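Local coordinates for RagB/SusD family nutrient uptake outer membrane protein (Bacteroides thetaiotaomicron, PDB 7KV2) that probably binds beta-glucan chains at the outer surface of the bacterium, as a SusD-family partner in nutrient uptake across the outer membrane, at residues I247-M256 with E268-E276; Y259-G267 with N397-Y405. All blocks are in the same frame, centred on the assembly; numbering follows the deposited sequence.

Overall arrangement
Both contacts fasten the connection between helix 237-249 and strand 273-277, and both reach the same small antiparallel sheet, in which strands 273-277 and 400-404 are neighbours. Contact 1 lies farther out, about 17 Å from the centre of the chain and partly open to solvent; one backbone hydrogen bond, the carboxylate of Glu272 and apolar packing of isoleucines and a tyrosine join its segments, beside a sodium site at the helix end. Contact 2, centred about 12 Å from the chain's centre, is more buried and rests on two arginines from strand 400-404. Their centres stand 11 Å apart, joined by the salt bridge of Glu272 with Arg404 and by the sodium ion, which carbonyls of 247-256 and the hydroxyl of Tyr405 share.

Contact 1. Residues I247-M256 with E268-E276; sequences IISSPQYDLM and EWSIESIFE. With NA (sodium ion), chain G; EDO (1,2-ethanediol), chain F.
The end of helix 237-249 and the sodium site just beyond it lead into a chain that runs beside the turn before strand 273-277, where Tyr253 and Asp254 meet Ile271. Carbonyls of Ile248, Ser250 and Tyr253, a water and Tyr405 OH give the sodium the hard oxygen ligands it prefers. Asp254 N donates to Ile271 O at 3.1 Å, from above the carbonyl plane. Ile271 CG1 packs 3.9 Å from Asp254 CB, its aliphatic chain suited to lying along the 252-254 backbone. Glu272, with CG anti to its backbone N (chi1 -165°), extends OE1 to Met256 N at 2.9 Å, on the anti side, somewhat out of the carboxylate plane. Ser270 OG accepts from Glu272 N in an ST turn, and Met256 SD lies 3.5 Å from Ser270 OG. Ile274 crosses Tyr253 at about a right angle, Ile274 CG1 3.8 Å from Tyr253 CE1, while Ile274 CD1 meets Ile247 CG2 tip to tip. A water links Tyr253 OH, which also bonds Met205, to Ile274 O. Cutting Glu272 back to alanine would probably leave Met256 N without this acceptor and Arg435 and Arg404 short of one acid, though Arg404 keeps others. One buried carboxylate thus serves a backbone amide and two arginines, which would be expected to hold it ionised.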
loop_
_atom_site.group_PDB
_atom_site.type_symbol
_atom_site.label_atom_id
_atom_site.label_comp_id
_atom_site.label_asym_id
_atom_site.label_seq_id
_atom_site.Cartn_x
_atom_site.Cartn_y
_atom_site.Cartn_z
ATOM N N ILE A 247 3.552 5.531 19.836
ATOM C CA ILE A 247 4.068 6.245 18.628
ATOM C C ILE A 247 3.791 7.734 18.797
ATOM O O ILE A 247 4.680 8.560 18.505
ATOM C CB ILE A 247 3.431 5.685 17.334
ATOM C CG1 ILE A 247 3.778 4.218 17.115
ATOM C CG2 ILE A 247 3.862 6.543 16.139
ATOM C CD1 ILE A 247 3.038 3.550 15.992
ATOM N N ILE A 248 2.582 8.096 19.232
ATOM C CA ILE A 248 2.200 9.518 19.408
ATOM C C ILE A 248 3.123 10.138 20.467
ATOM O O ILE A 248 3.542 11.290 20.268
ATOM C CB ILE A 248 0.698 9.657 19.741
ATOM C CG1 ILE A 248 -0.175 9.375 18.507
ATOM C CG2 ILE A 248 0.384 11.011 20.324
ATOM C CD1 ILE A 248 -1.629 9.094 18.843
ATOM N N SER A 249 3.460 9.422 21.537
ATOM C CA SER A 249 4.350 9.965 22.595
ATOM C C SER A 249 5.778 10.148 22.063
ATOM O O SER A 249 6.475 11.015 22.575
ATOM C CB SER A 249 4.364 9.085 23.832
ATOM O OG SER A 249 3.074 9.037 24.413
ATOM N N SER A 250 6.232 9.361 21.085
ATOM C CA SER A 250 7.590 9.520 20.527
ATOM C C SER A 250 7.753 10.910 19.933
ATOM O O SER A 250 6.979 11.334 19.054
ATOM C CB SER A 250 7.918 8.478 19.479
ATOM O OG SER A 250 9.187 8.804 18.899
ATOM N N PRO A 251 8.850 11.617 20.281
ATOM C CA PRO A 251 9.177 12.862 19.604
ATOM C C PRO A 251 9.721 12.568 18.197
ATOM O O PRO A 251 9.939 13.504 17.487
ATOM C CB PRO A 251 10.271 13.486 20.491
ATOM C CG PRO A 251 10.947 12.293 21.119
ATOM C CD PRO A 251 9.864 11.243 21.288
ATOM N N GLN A 252 9.860 11.307 17.780
ATOM C CA GLN A 252 10.518 11.074 16.457
ATOM C C GLN A 252 9.508 10.640 15.390
ATOM O O GLN A 252 9.944 10.225 14.288
ATOM C CB GLN A 252 11.680 10.124 16.638
ATOM C CG GLN A 252 12.793 10.787 17.455
ATOM C CD GLN A 252 14.025 9.932 17.423
ATOM O OE1 GLN A 252 15.049 10.305 16.823
ATOM N NE2 GLN A 252 13.934 8.771 18.039
ATOM N N TYR A 253 8.233 10.845 15.676
ATOM C CA TYR A 253 7.109 10.701 14.721
ATOM C C TYR A 253 6.197 11.910 14.886
ATOM O O TYR A 253 5.826 12.289 16.031
ATOM C CB TYR A 253 6.379 9.371 14.958
ATOM C CG TYR A 253 7.210 8.166 14.646
ATOM C CD1 TYR A 253 7.629 7.898 13.352
ATOM C CD2 TYR A 253 7.549 7.266 15.640
ATOM C CE1 TYR A 253 8.381 6.768 13.056
ATOM C CE2 TYR A 253 8.338 6.162 15.375
ATOM C CZ TYR A 253 8.750 5.908 14.073
ATOM O OH TYR A 253 9.475 4.774 13.802
ATOM N N ASP A 254 5.826 12.530 13.779
ATOM C CA ASP A 254 4.992 13.746 13.820
ATOM C C ASP A 254 4.489 13.977 12.409
ATOM O O ASP A 254 4.957 13.215 11.507
ATOM C CB ASP A 254 5.794 14.961 14.308
ATOM C CG ASP A 254 4.937 16.038 14.973
ATOM O OD1 ASP A 254 3.705 16.038 14.768
ATOM O OD2 ASP A 254 5.522 16.883 15.684
ATOM N N LEU A 255 3.623 14.975 12.224
ATOM C CA LEU A 255 3.095 15.339 10.879
ATOM C C LEU A 255 4.067 16.304 10.211
ATOM O O LEU A 255 4.555 17.246 10.878
ATOM C CB LEU A 255 1.705 15.976 10.968
ATOM C CG LEU A 255 0.567 15.091 11.470
ATOM C CD1 LEU A 255 -0.735 15.884 11.584
ATOM C CD2 LEU A 255 0.379 13.859 10.594
ATOM N N MET A 256 4.310 16.112 8.910
ATOM C CA MET A 256 4.995 17.140 8.102
ATOM C C MET A 256 4.049 18.330 8.059
ATOM O O MET A 256 2.828 18.206 7.889
ATOM C CB MET A 256 5.277 16.650 6.675
ATOM C CG MET A 256 6.097 15.384 6.619
ATOM S SD MET A 256 6.896 15.145 4.983
ATOM C CE MET A 256 8.173 16.408 5.136
ATOM N N GLU A 268 10.808 11.276 1.621
ATOM C CA GLU A 268 11.069 9.860 1.967
ATOM C C GLU A 268 11.661 9.794 3.377
ATOM O O GLU A 268 12.626 10.540 3.692
ATOM C CB GLU A 268 11.967 9.168 0.951
ATOM C CG GLU A 268 11.319 9.073 -0.427
ATOM C CD GLU A 268 12.188 8.336 -1.441
ATOM O OE1 GLU A 268 13.407 8.224 -1.211
ATOM O OE2 GLU A 268 11.663 7.906 -2.500
ATOM N N TRP A 269 11.129 8.890 4.192
ATOM C CA TRP A 269 11.628 8.628 5.571
ATOM C C TRP A 269 11.681 9.943 6.364
ATOM O O TRP A 269 12.648 10.143 7.137
ATOM C CB TRP A 269 12.982 7.871 5.533
ATOM C CG TRP A 269 12.796 6.496 4.923
ATOM C CD1 TRP A 269 13.200 6.069 3.691
ATOM C CD2 TRP A 269 12.084 5.389 5.501
ATOM N NE1 TRP A 269 12.815 4.756 3.483
ATOM C CE2 TRP A 269 12.145 4.318 4.589
ATOM C CE3 TRP A 269 11.448 5.181 6.724
ATOM C CZ2 TRP A 269 11.574 3.077 4.872
ATOM C CZ3 TRP A 269 10.943 3.930 7.028
ATOM C CH2 TRP A 269 10.985 2.908 6.097
ATOM N N SER A 270 10.650 10.763 6.230
ATOM C CA SER A 270 10.512 12.044 6.967
ATOM C C SER A 270 10.075 11.746 8.406
ATOM O O SER A 270 9.856 10.569 8.794
ATOM C CB SER A 270 9.489 12.907 6.328
ATOM O OG SER A 270 8.201 12.353 6.580
ATOM N N ILE A 271 9.794 12.799 9.163
ATOM C CA ILE A 271 9.303 12.595 10.551
ATOM C C ILE A 271 7.930 11.919 10.526
ATOM O O ILE A 271 7.540 11.298 11.525
ATOM C CB ILE A 271 9.289 13.916 11.313
ATOM C CG1 ILE A 271 9.193 13.612 12.815
ATOM C CG2 ILE A 271 8.214 14.851 10.793
ATOM C CD1 ILE A 271 9.919 14.593 13.651
ATOM N N GLU A 272 7.225 11.986 9.396
ATOM C CA GLU A 272 5.885 11.369 9.267
ATOM C C GLU A 272 5.968 9.879 8.927
ATOM O O GLU A 272 4.955 9.186 9.098
ATOM C CB GLU A 272 5.118 12.070 8.160
ATOM C CG GLU A 272 3.656 11.738 8.217
ATOM C CD GLU A 272 2.717 12.730 7.634
ATOM O OE1 GLU A 272 3.081 13.921 7.554
ATOM O OE2 GLU A 272 1.620 12.287 7.267
ATOM N N SER A 273 7.085 9.411 8.382
ATOM C CA SER A 273 7.182 8.042 7.810
ATOM C C SER A 273 7.435 7.049 8.931
ATOM O O SER A 273 8.462 7.190 9.608
ATOM C CB SER A 273 8.256 7.865 6.744
ATOM O OG SER A 273 8.305 8.950 5.861
ATOM N N ILE A 274 6.536 6.078 9.093
ATOM C CA ILE A 274 6.701 4.870 9.959
ATOM C C ILE A 274 7.237 3.710 9.109
ATOM O O ILE A 274 8.192 3.008 9.541
ATOM C CB ILE A 274 5.385 4.541 10.681
ATOM C CG1 ILE A 274 5.057 5.667 11.664
ATOM C CG2 ILE A 274 5.448 3.163 11.334
ATOM C CD1 ILE A 274 3.647 5.692 12.154
ATOM N N PHE A 275 6.714 3.519 7.898
ATOM C CA PHE A 275 7.247 2.451 7.024
ATOM C C PHE A 275 7.009 2.805 5.556
ATOM O O PHE A 275 5.894 3.224 5.205
ATOM C CB PHE A 275 6.643 1.111 7.444
ATOM C CG PHE A 275 7.410 -0.084 6.949
ATOM C CD1 PHE A 275 8.717 -0.303 7.369
ATOM C CD2 PHE A 275 6.849 -0.965 6.023
ATOM C CE1 PHE A 275 9.434 -1.397 6.910
ATOM C CE2 PHE A 275 7.570 -2.062 5.566
ATOM C CZ PHE A 275 8.867 -2.261 5.995
ATOM N N GLU A 276 8.042 2.546 4.767
ATOM C CA GLU A 276 8.042 2.656 3.274
ATOM C C GLU A 276 8.692 1.406 2.706
ATOM O O GLU A 276 9.503 0.767 3.388
ATOM C CB GLU A 276 8.766 3.897 2.769
ATOM C CG GLU A 276 8.429 5.131 3.569
ATOM C CD GLU A 276 8.985 6.434 3.006
ATOM O OE1 GLU A 276 9.614 6.419 1.923
ATOM O OE2 GLU A 276 8.763 7.461 3.657
HETATM NA NA NA G . 4.782 11.903 18.124
HETATM C C1 EDO F . 14.660 11.645 1.562
HETATM O O1 EDO F . 15.198 10.925 2.691
HETATM C C2 EDO F . 15.338 11.399 0.216
HETATM O O2 EDO F . 15.484 10.041 -0.204
HETATM O O HOH W 1 9.490 3.062 11.743
HETATM O O HOH W 2 4.987 14.065 18.696
#

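Contact 2. Residues Y259-G267 with N397-Y405. With NA (sodium ion), chain G.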
loop_
_atom_site.group_PDB
_atom_site.type_symbol
_atom_site.label_atom_id
_atom_site.label_comp_id
_atom_site.label_asym_id
_atom_site.label_seq_id
_atom_site.Cartn_x
_atom_site.Cartn_y
_atom_site.Cartn_z
ATOM N N TYR A 259 1.449 19.140 3.581
ATOM C CA TYR A 259 1.102 17.805 3.028
ATOM C C TYR A 259 1.784 17.634 1.654
ATOM O O TYR A 259 2.126 16.515 1.262
ATOM C CB TYR A 259 -0.418 17.664 2.947
ATOM C CG TYR A 259 -0.906 16.308 2.487
ATOM C CD1 TYR A 259 -0.938 15.998 1.139
ATOM C CD2 TYR A 259 -1.418 15.369 3.391
ATOM C CE1 TYR A 259 -1.437 14.774 0.673
ATOM C CE2 TYR A 259 -1.934 14.160 2.948
ATOM C CZ TYR A 259 -1.951 13.862 1.589
ATOM O OH TYR A 259 -2.475 12.663 1.163
ATOM N N THR A 260 1.997 18.722 0.913
ATOM C CA THR A 260 2.641 18.685 -0.424
ATOM C C THR A 260 4.119 18.270 -0.327
ATOM O O THR A 260 4.660 17.979 -1.341
ATOM C CB THR A 260 2.498 20.003 -1.201
ATOM O OG1 THR A 260 3.308 20.957 -0.521
ATOM C CG2 THR A 260 1.075 20.500 -1.259
ATOM N N ASP A 261 4.742 18.169 0.841
ATOM C CA ASP A 261 6.161 17.742 0.955
ATOM C C ASP A 261 6.292 16.215 1.141
ATOM O O ASP A 261 7.414 15.674 0.978
ATOM C CB ASP A 261 6.846 18.447 2.115
ATOM C CG ASP A 261 7.083 19.929 1.900
ATOM O OD1 ASP A 261 7.223 20.336 0.716
ATOM O OD2 ASP A 261 7.111 20.649 2.935
ATOM N N ILE A 262 5.194 15.534 1.417
ATOM C CA ILE A 262 5.220 14.103 1.830
ATOM C C ILE A 262 5.768 13.213 0.699
ATOM O O ILE A 262 6.616 12.351 0.995
ATOM C CB ILE A 262 3.824 13.646 2.270
ATOM C CG1 ILE A 262 3.388 14.369 3.554
ATOM C CG2 ILE A 262 3.845 12.134 2.463
ATOM C CD1 ILE A 262 1.899 14.200 3.885
ATOM N N PHE A 263 5.234 13.359 -0.520
ATOM C CA PHE A 263 5.392 12.400 -1.646
ATOM C C PHE A 263 6.521 12.846 -2.572
ATOM O O PHE A 263 6.829 12.151 -3.532
ATOM C CB PHE A 263 4.054 12.184 -2.375
ATOM C CG PHE A 263 3.108 11.427 -1.485
ATOM C CD1 PHE A 263 3.233 10.063 -1.350
ATOM C CD2 PHE A 263 2.142 12.075 -0.745
ATOM C CE1 PHE A 263 2.432 9.351 -0.470
ATOM C CE2 PHE A 263 1.329 11.356 0.110
ATOM C CZ PHE A 263 1.452 10.000 0.238
ATOM N N LYS A 264 7.147 13.985 -2.256
ATOM C CA LYS A 264 8.428 14.386 -2.866
ATOM C C LYS A 264 9.514 13.413 -2.462
ATOM O O LYS A 264 9.462 12.838 -1.308
ATOM C CB LYS A 264 8.816 15.798 -2.404
ATOM C CG LYS A 264 7.873 16.870 -2.886
ATOM C CD LYS A 264 8.261 18.260 -2.369
ATOM C CE LYS A 264 7.380 19.355 -2.934
ATOM N NZ LYS A 264 7.681 20.625 -2.246
ATOM N N GLU A 265 10.559 13.348 -3.272
ATOM C CA GLU A 265 11.710 12.486 -2.951
ATOM C C GLU A 265 12.306 12.941 -1.610
ATOM O O GLU A 265 12.675 12.066 -0.781
ATOM C CB GLU A 265 12.727 12.485 -4.087
ATOM C CG GLU A 265 13.857 11.529 -3.785
ATOM C CD GLU A 265 15.030 11.479 -4.745
ATOM O OE1 GLU A 265 15.216 12.414 -5.568
ATOM O OE2 GLU A 265 15.723 10.471 -4.663
ATOM N N THR A 266 12.383 14.259 -1.357
ATOM C CA THR A 266 12.826 14.799 -0.052
ATOM C C THR A 266 11.915 14.400 1.112
ATOM O O THR A 266 12.378 14.537 2.259
ATOM C CB THR A 266 13.007 16.312 -0.087
ATOM O OG1 THR A 266 11.776 16.917 -0.486
ATOM C CG2 THR A 266 14.177 16.668 -0.975
ATOM N N GLY A 267 10.700 13.903 0.865
ATOM C CA GLY A 267 9.774 13.480 1.931
ATOM C C GLY A 267 9.931 12.020 2.306
ATOM O O GLY A 267 9.282 11.610 3.291
ATOM N N ASN A 397 12.251 6.374 -8.735
ATOM C CA ASN A 397 12.830 6.390 -7.376
ATOM C C ASN A 397 11.713 6.528 -6.312
ATOM O O ASN A 397 12.049 6.436 -5.121
ATOM C CB ASN A 397 13.870 7.520 -7.247
ATOM C CG ASN A 397 13.299 8.920 -7.311
ATOM O OD1 ASN A 397 12.096 9.138 -7.128
ATOM N ND2 ASN A 397 14.151 9.913 -7.591
ATOM N N ASN A 398 10.434 6.639 -6.673
ATOM C CA ASN A 398 9.366 6.896 -5.659
ATOM C C ASN A 398 9.224 5.735 -4.676
ATOM O O ASN A 398 8.655 4.655 -5.036
ATOM C CB ASN A 398 7.998 7.141 -6.301
ATOM C CG ASN A 398 8.010 8.225 -7.344
ATOM O OD1 ASN A 398 8.681 8.081 -8.380
ATOM N ND2 ASN A 398 7.288 9.303 -7.052
ATOM N N ASN A 399 9.620 5.904 -3.423
ATOM C CA ASN A 399 9.267 4.884 -2.413
ATOM C C ASN A 399 7.738 4.735 -2.279
ATOM O O ASN A 399 6.980 5.702 -2.457
ATOM C CB ASN A 399 9.826 5.255 -1.037
ATOM C CG ASN A 399 11.325 5.135 -0.910
ATOM O OD1 ASN A 399 12.040 4.830 -1.881
ATOM N ND2 ASN A 399 11.795 5.395 0.308
ATOM N N LEU A 400 7.260 3.538 -1.950
ATOM C CA LEU A 400 5.814 3.307 -1.675
ATOM C C LEU A 400 5.599 3.557 -0.190
ATOM O O LEU A 400 6.151 2.803 0.634
ATOM C CB LEU A 400 5.381 1.903 -2.132
ATOM C CG LEU A 400 3.898 1.667 -1.927
ATOM C CD1 LEU A 400 3.062 2.580 -2.819
ATOM C CD2 LEU A 400 3.559 0.193 -2.165
ATOM N N ARG A 401 4.861 4.627 0.153
ATOM C CA ARG A 401 4.578 4.915 1.582
ATOM C C ARG A 401 3.564 3.881 2.104
ATOM O O ARG A 401 2.480 3.772 1.559
ATOM C CB ARG A 401 4.079 6.343 1.737
ATOM C CG ARG A 401 5.190 7.391 1.713
ATOM C CD ARG A 401 5.878 7.519 0.355
ATOM N NE ARG A 401 6.640 8.779 0.312
ATOM C CZ ARG A 401 7.428 9.152 -0.694
ATOM N NH1 ARG A 401 7.610 8.367 -1.742
ATOM N NH2 ARG A 401 8.058 10.307 -0.620
ATOM N N ILE A 402 3.873 3.156 3.158
ATOM C CA ILE A 402 2.972 2.121 3.731
ATOM C C ILE A 402 2.241 2.690 4.958
ATOM O O ILE A 402 1.001 2.745 4.919
ATOM C CB ILE A 402 3.778 0.838 4.059
ATOM C CG1 ILE A 402 4.524 0.293 2.837
ATOM C CG2 ILE A 402 2.865 -0.202 4.679
ATOM C CD1 ILE A 402 3.613 -0.010 1.646
ATOM N N TYR A 403 2.995 3.172 5.969
ATOM C CA TYR A 403 2.448 3.735 7.231
ATOM C C TYR A 403 2.988 5.144 7.452
ATOM O O TYR A 403 4.247 5.365 7.454
ATOM C CB TYR A 403 2.785 2.878 8.445
ATOM C CG TYR A 403 2.223 1.500 8.341
ATOM C CD1 TYR A 403 0.862 1.296 8.143
ATOM C CD2 TYR A 403 3.035 0.391 8.542
ATOM C CE1 TYR A 403 0.327 0.008 8.064
ATOM C CE2 TYR A 403 2.499 -0.885 8.491
ATOM C CZ TYR A 403 1.144 -1.079 8.282
ATOM O OH TYR A 403 0.678 -2.366 8.161
ATOM N N ARG A 404 2.042 6.073 7.587
ATOM C CA ARG A 404 2.334 7.497 7.871
ATOM C C ARG A 404 1.710 7.830 9.220
ATOM O O ARG A 404 0.683 7.245 9.574
ATOM C CB ARG A 404 1.784 8.417 6.794
ATOM C CG ARG A 404 2.332 8.083 5.414
ATOM C CD ARG A 404 2.102 9.150 4.367
ATOM N NE ARG A 404 0.737 9.293 3.852
ATOM C CZ ARG A 404 -0.129 10.254 4.186
ATOM N NH1 ARG A 404 0.166 11.168 5.112
ATOM N NH2 ARG A 404 -1.300 10.312 3.579
ATOM N N TYR A 405 2.290 8.800 9.900
ATOM C CA TYR A 405 1.842 9.184 11.253
ATOM C C TYR A 405 0.396 9.678 11.234
ATOM O O TYR A 405 -0.265 9.545 12.232
ATOM C CB TYR A 405 2.764 10.260 11.794
ATOM C CG TYR A 405 2.526 10.679 13.223
ATOM C CD1 TYR A 405 2.843 9.853 14.279
ATOM C CD2 TYR A 405 2.102 11.961 13.513
ATOM C CE1 TYR A 405 2.716 10.288 15.596
ATOM C CE2 TYR A 405 1.957 12.407 14.813
ATOM C CZ TYR A 405 2.271 11.577 15.860
ATOM O OH TYR A 405 2.163 12.069 17.131
HETATM NA NA NA G . 4.782 11.903 18.124
HETATM O O HOH W 3 6.019 9.580 -4.487
HETATM O O HOH W 4 7.274 9.846 2.956
HETATM O O HOH W 2 4.987 14.065 18.696
#
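Arg401 of strand 400-404 makes the direct hydrogen bond to the loop 259-267: its NH2 donates to Ile262 O at 3.0 Å, in the carbonyl plane and on a lone pair, and lies equally near Lys264 O, at 3.0 Å. Arg401 NH1 turns back to Asn399 O at 2.8 Å, almost within the guanidinium plane, which helps fix the rotation of the group. Waters extend the link: one accepts from Arg401 NE and lies within hydrogen-bonding distance of Gly267 O, another joins Phe263 O to Asn398 ND2. Arginine suits this place because its separate N-H groups can serve the loop, its own chain and a water at once.

Apolar and flat-group packing follows. Phe263 slides past Arg401 in the opposite direction, Phe263 CE1 4.0 Å from Arg401 CD, and brings CE2 over one face of the Arg404 guanidinium, the two planes 80° apart. Arg404, bent at chi3 (-74°), lays CD against Ile262 CG2 at 3.9 Å and NH1 against Ile262 CD1 at 3.7 Å.

Within the loop Lys264 NZ bridges to Asp261 OD1; Arg404 finds its acids, Glu272, Glu456 and Glu460, outside it. With acids round one arginine and carbonyls round the other, both buried cations are probably well stabilised, while aliphatic and aromatic carbon packs alongside them.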